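Local coordinates for phenazine-1-carboxylate N-methyltransferase (Pseudomonas aeruginosa, PDB 2IP2), which transfers a methyl group from S-adenosyl-L-methionine to phenazine-1-carboxylate, giving 5-methylphenazine-1-carboxylate on the way to the virulence pigment pyocyanin, at residues 23-26 against 27-31; 100-103 against 104-108. All coordinates share one frame; numbering follows the deposited sequence.

Interaction 1 (23-26 against 27-31); sequences RCVY and VATRL
Tyr26 and Arg30 meet one turn apart near the end of the long helix 6-30, in the dimerisation domain of this methyltransferase; theirs is an i to i+4 contact along a regular alpha helix. The arginine is worth following outward. Its CB sits beside the peptide, 3.6 Å from Tyr26 O, the same oxygen that accepts the backbone bond from Arg30 N. CG then lies over one face of the phenol, 3.3 Å from Tyr26 CZ. The chain bends at chi2 and chi3, which brings CD next to the hydroxyl, 3.3 Å from Tyr26 OH. NE and CZ curl past that oxygen without bonding to it, and NH1 comes back to donate to Tyr26 OH at 2.9 Å. This bond is nearly straight, and the oxygen lies at the edge of the guanidinium, in its plane. Ring and guanidinium stand 76° apart, so they do not stack. The tyrosine hydroxyl also lies very close, at a doubtfully short distance, to the Glu104 carboxylate, probably as a hydrogen bond, while Arg30 NH2 forms a salt bridge with Glu115 of the second subunit. The arginine thus joins the tyrosine to the dimer interface. On the same phenol, CD2 lies over one face of the Arg23 guanidinium, toward its rim; the nitrogens of that group bond Gly103 O and the Trp110 and Thr111 carbonyls of the second subunit. On another side of the helix, buried Thr29 turns back on the backbone: with OG1 beside its own N (chi1 -54°), the hydroxyl donates to Val25 O at 2.9 Å. Thr29 N donates to that oxygen too, and the two donors approach from opposite faces of the carbonyl plane, OG1 standing 36° out of it.

Interaction 2 (100-103 against 104-108); sequences LFYG and EEFHA
Phe101, Glu105 and Phe106 make the dense side of this turn. Glu105 CB sits over the face of the Phe101 ring, 4.0 Å from its centroid, in a CH-pi contact. The glutamate chain, bent at chi2 (85°), then folds flat over the ring until carboxylate and phenyl are almost parallel; OE2 of the buried glutamate is held by a salt bridge to Arg145 and a hydrogen bond to Tyr135. Phe101 also turns its edge to the face of Phe106, a T-shaped pair with CE1 3.8 Å from Phe106 CZ and planes at 80°. Tyr102 completes the aromatic cluster from another direction: its CD1 comes 3.5 Å from Phe106 CD2, at the edge of the phenylalanine, with the rings oblique to each other. Between these residues the chain passes from helix 96-102 to helix 105-109 through Gly103, with Glu104 as N-cap of the second helix. Phe101 O spans the junction, accepting from Glu104 N at 3.2 Å, well above the carbonyl plane, and more squarely from Phe106 N, five residues on. The Leu100-Glu104 side is looser and partly exposed. There the glutamate chain runs out extended, its CG 3.3 Å from Leu100 O, and the carboxylate turns to Tyr26 of helix 6-30, probably as a hydrogen bond. On the side facing the second subunit, His107 CB rests 3.4 Å from Gly103 O, while the imidazole reaches Glu19 and Thr111 of that subunit.

In the fold
Interaction 1 stays within one helix, whereas interaction 2 bridges a break between two; both touch the second subunit, and they touch each other. Polar side-chain ends of helix 6-30 meet the 103-104 junction, and Leu100 packs against the Tyr26-Thr29 side of that helix. Interaction 1 is the more buried, yet its chemistry is largely polar: a backbone-bonded helix with arginines directed into the dimer interface. Interaction 2, only partly buried, is mostly aromatic; its rings pack toward helices 140-150 and 282-295, and Tyr102 lies about 9 Å, side chain to side chain, from Arg241, a residue predicted to bind S-adenosyl-L-methionine.

Interaction 1 (23-26 against 27-31)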
loop_
_atom_site.group_PDB
_atom_site.type_symbol
_atom_site.label_atom_id
_atom_site.label_comp_id
_atom_site.label_asym_id
_atom_site.label_seq_id
_atom_site.Cartn_x
_atom_site.Cartn_y
_atom_site.Cartn_z
ATOM N N ARG A 23 4.968 2.958 -3.178
ATOM C CA ARG A 23 6.337 3.031 -3.765
ATOM C C ARG A 23 6.339 4.051 -4.894
ATOM O O ARG A 23 7.282 4.810 -4.992
ATOM C CB ARG A 23 6.859 1.663 -4.242
ATOM C CG ARG A 23 6.948 0.558 -3.153
ATOM C CD ARG A 23 7.713 1.106 -1.913
ATOM N NE ARG A 23 9.184 1.160 -2.171
ATOM C CZ ARG A 23 10.044 1.817 -1.413
ATOM N NH1 ARG A 23 9.613 2.491 -0.374
ATOM N NH2 ARG A 23 11.338 1.782 -1.662
ATOM N N CYS A 24 5.303 4.067 -5.743
ATOM C CA CYS A 24 5.204 5.071 -6.822
ATOM C C CYS A 24 5.177 6.515 -6.294
ATOM O O CYS A 24 5.862 7.384 -6.835
ATOM C CB CYS A 24 3.999 4.780 -7.694
ATOM S SG CYS A 24 4.244 3.352 -8.744
ATOM N N VAL A 25 4.466 6.790 -5.195
ATOM C CA VAL A 25 4.472 8.173 -4.646
ATOM C C VAL A 25 5.841 8.471 -4.043
ATOM O O VAL A 25 6.374 9.592 -4.181
ATOM C CB VAL A 25 3.275 8.313 -3.582
ATOM C CG1 VAL A 25 3.423 9.618 -2.754
ATOM C CG2 VAL A 25 1.983 8.267 -4.327
ATOM N N TYR A 26 6.442 7.455 -3.417
ATOM C CA TYR A 26 7.793 7.659 -2.841
ATOM C C TYR A 26 8.781 8.061 -3.970
ATOM O O TYR A 26 9.543 9.026 -3.854
ATOM C CB TYR A 26 8.227 6.383 -2.057
ATOM C CG TYR A 26 9.715 6.421 -1.693
ATOM C CD1 TYR A 26 10.210 7.336 -0.732
ATOM C CD2 TYR A 26 10.634 5.660 -2.433
ATOM C CE1 TYR A 26 11.611 7.368 -0.437
ATOM C CE2 TYR A 26 11.992 5.708 -2.164
ATOM C CZ TYR A 26 12.472 6.565 -1.181
ATOM O OH TYR A 26 13.835 6.568 -0.984
ATOM N N VAL A 27 8.708 7.338 -5.075
ATOM C CA VAL A 27 9.524 7.643 -6.193
ATOM C C VAL A 27 9.300 9.036 -6.742
ATOM O O VAL A 27 10.261 9.777 -6.983
ATOM C CB VAL A 27 9.360 6.568 -7.296
ATOM C CG1 VAL A 27 10.065 7.045 -8.595
ATOM C CG2 VAL A 27 9.924 5.169 -6.848
ATOM N N ALA A 28 8.057 9.413 -6.983
ATOM C CA ALA A 28 7.771 10.780 -7.478
ATOM C C ALA A 28 8.378 11.829 -6.518
ATOM O O ALA A 28 8.882 12.880 -6.965
ATOM C CB ALA A 28 6.224 10.999 -7.577
ATOM N N THR A 29 8.302 11.529 -5.213
ATOM C CA THR A 29 8.849 12.420 -4.169
ATOM C C THR A 29 10.389 12.495 -4.201
ATOM O O THR A 29 10.944 13.596 -4.269
ATOM C CB THR A 29 8.261 12.088 -2.757
ATOM O OG1 THR A 29 6.845 12.131 -2.873
ATOM C CG2 THR A 29 8.731 13.186 -1.674
ATOM N N ARG A 30 11.071 11.371 -4.132
ATOM C CA ARG A 30 12.535 11.305 -4.240
ATOM C C ARG A 30 13.004 12.029 -5.501
ATOM O O ARG A 30 13.996 12.734 -5.457
ATOM C CB ARG A 30 13.001 9.868 -4.475
ATOM C CG ARG A 30 13.316 8.972 -3.343
ATOM C CD ARG A 30 14.800 9.036 -2.894
ATOM N NE ARG A 30 15.815 8.497 -3.831
ATOM C CZ ARG A 30 16.268 7.240 -3.875
ATOM N NH1 ARG A 30 15.772 6.270 -3.095
ATOM N NH2 ARG A 30 17.226 6.939 -4.746
ATOM N N LEU A 31 12.302 11.839 -6.617
ATOM C CA LEU A 31 12.707 12.484 -7.882
ATOM C C LEU A 31 12.367 13.989 -7.981
ATOM O O LEU A 31 12.840 14.662 -8.928
ATOM C CB LEU A 31 12.088 11.755 -9.060
ATOM C CG LEU A 31 12.621 10.326 -9.261
ATOM C CD1 LEU A 31 11.989 9.833 -10.530
ATOM C CD2 LEU A 31 14.185 10.210 -9.276
#

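Interaction 2 (100-103 against 104-108)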
loop_
_atom_site.group_PDB
_atom_site.type_symbol
_atom_site.label_atom_id
_atom_site.label_comp_id
_atom_site.label_asym_id
_atom_site.label_seq_id
_atom_site.Cartn_x
_atom_site.Cartn_y
_atom_site.Cartn_z
ATOM N N LEU A 100 9.310 10.646 2.423
ATOM C CA LEU A 100 10.685 10.131 2.272
ATOM C C LEU A 100 11.077 9.244 3.436
ATOM O O LEU A 100 11.554 8.140 3.205
ATOM C CB LEU A 100 11.708 11.265 2.073
ATOM C CG LEU A 100 11.574 12.074 0.752
ATOM C CD1 LEU A 100 12.528 13.307 0.790
ATOM C CD2 LEU A 100 11.740 11.149 -0.502
ATOM N N PHE A 101 10.826 9.700 4.669
ATOM C CA PHE A 101 11.185 8.915 5.867
ATOM C C PHE A 101 10.368 7.632 5.908
ATOM O O PHE A 101 10.865 6.541 6.160
ATOM C CB PHE A 101 10.964 9.742 7.136
ATOM C CG PHE A 101 11.677 9.164 8.335
ATOM C CD1 PHE A 101 11.091 8.131 9.050
ATOM C CD2 PHE A 101 12.956 9.579 8.665
ATOM C CE1 PHE A 101 11.735 7.552 10.167
ATOM C CE2 PHE A 101 13.631 9.005 9.768
ATOM C CZ PHE A 101 12.995 7.981 10.517
ATOM N N TYR A 102 9.107 7.740 5.530
ATOM C CA TYR A 102 8.224 6.558 5.597
ATOM C C TYR A 102 8.609 5.529 4.549
ATOM O O TYR A 102 8.546 4.311 4.782
ATOM C CB TYR A 102 6.818 7.033 5.391
ATOM C CG TYR A 102 6.156 7.581 6.655
ATOM C CD1 TYR A 102 6.891 8.166 7.703
ATOM C CD2 TYR A 102 4.797 7.506 6.789
ATOM C CE1 TYR A 102 6.221 8.639 8.884
ATOM C CE2 TYR A 102 4.126 7.972 7.952
ATOM C CZ TYR A 102 4.831 8.536 8.956
ATOM O OH TYR A 102 4.131 9.017 10.064
ATOM N N GLY A 103 9.079 6.037 3.403
ATOM C CA GLY A 103 9.524 5.173 2.284
ATOM C C GLY A 103 10.945 4.651 2.392
ATOM O O GLY A 103 11.379 3.871 1.544
ATOM N N GLU A 104 11.633 5.013 3.470
ATOM C CA GLU A 104 13.020 4.584 3.700
ATOM C C GLU A 104 13.015 3.847 4.998
ATOM O O GLU A 104 12.699 2.661 5.008
ATOM C CB GLU A 104 13.959 5.795 3.633
ATOM C CG GLU A 104 14.091 6.279 2.168
ATOM C CD GLU A 104 14.740 7.668 1.923
ATOM O OE1 GLU A 104 15.300 8.303 2.881
ATOM O OE2 GLU A 104 14.651 8.109 0.732
ATOM N N GLU A 105 13.293 4.534 6.135
ATOM C CA GLU A 105 13.358 3.856 7.406
ATOM C C GLU A 105 12.100 3.011 7.710
ATOM O O GLU A 105 12.229 1.893 8.172
ATOM C CB GLU A 105 13.477 4.877 8.517
ATOM C CG GLU A 105 14.898 5.199 8.869
ATOM C CD GLU A 105 15.492 6.267 7.972
ATOM O OE1 GLU A 105 14.812 6.733 7.023
ATOM O OE2 GLU A 105 16.654 6.659 8.270
ATOM N N PHE A 106 10.905 3.565 7.528
ATOM C CA PHE A 106 9.724 2.745 7.873
ATOM C C PHE A 106 9.344 1.655 6.862
ATOM O O PHE A 106 8.690 0.659 7.215
ATOM C CB PHE A 106 8.544 3.603 8.215
ATOM C CG PHE A 106 8.722 4.369 9.512
ATOM C CD1 PHE A 106 9.576 3.871 10.541
ATOM C CD2 PHE A 106 8.010 5.566 9.710
ATOM C CE1 PHE A 106 9.669 4.578 11.794
ATOM C CE2 PHE A 106 8.119 6.282 10.915
ATOM C CZ PHE A 106 8.910 5.771 11.967
ATOM N N HIS A 107 9.756 1.831 5.625
ATOM C CA HIS A 107 9.648 0.716 4.641
ATOM C C HIS A 107 10.560 -0.443 5.093
ATOM O O HIS A 107 10.174 -1.625 5.054
ATOM C CB HIS A 107 10.101 1.193 3.260
ATOM C CG HIS A 107 10.103 0.109 2.216
ATOM N ND1 HIS A 107 8.954 -0.317 1.582
ATOM C CD2 HIS A 107 11.116 -0.629 1.693
ATOM C CE1 HIS A 107 9.250 -1.286 0.716
ATOM N NE2 HIS A 107 10.558 -1.491 0.767
ATOM N N ALA A 108 11.784 -0.102 5.511
ATOM C CA ALA A 108 12.642 -1.122 6.099
ATOM C C ALA A 108 12.025 -1.775 7.320
ATOM O O ALA A 108 12.100 -3.009 7.494
ATOM C CB ALA A 108 13.986 -0.492 6.489
#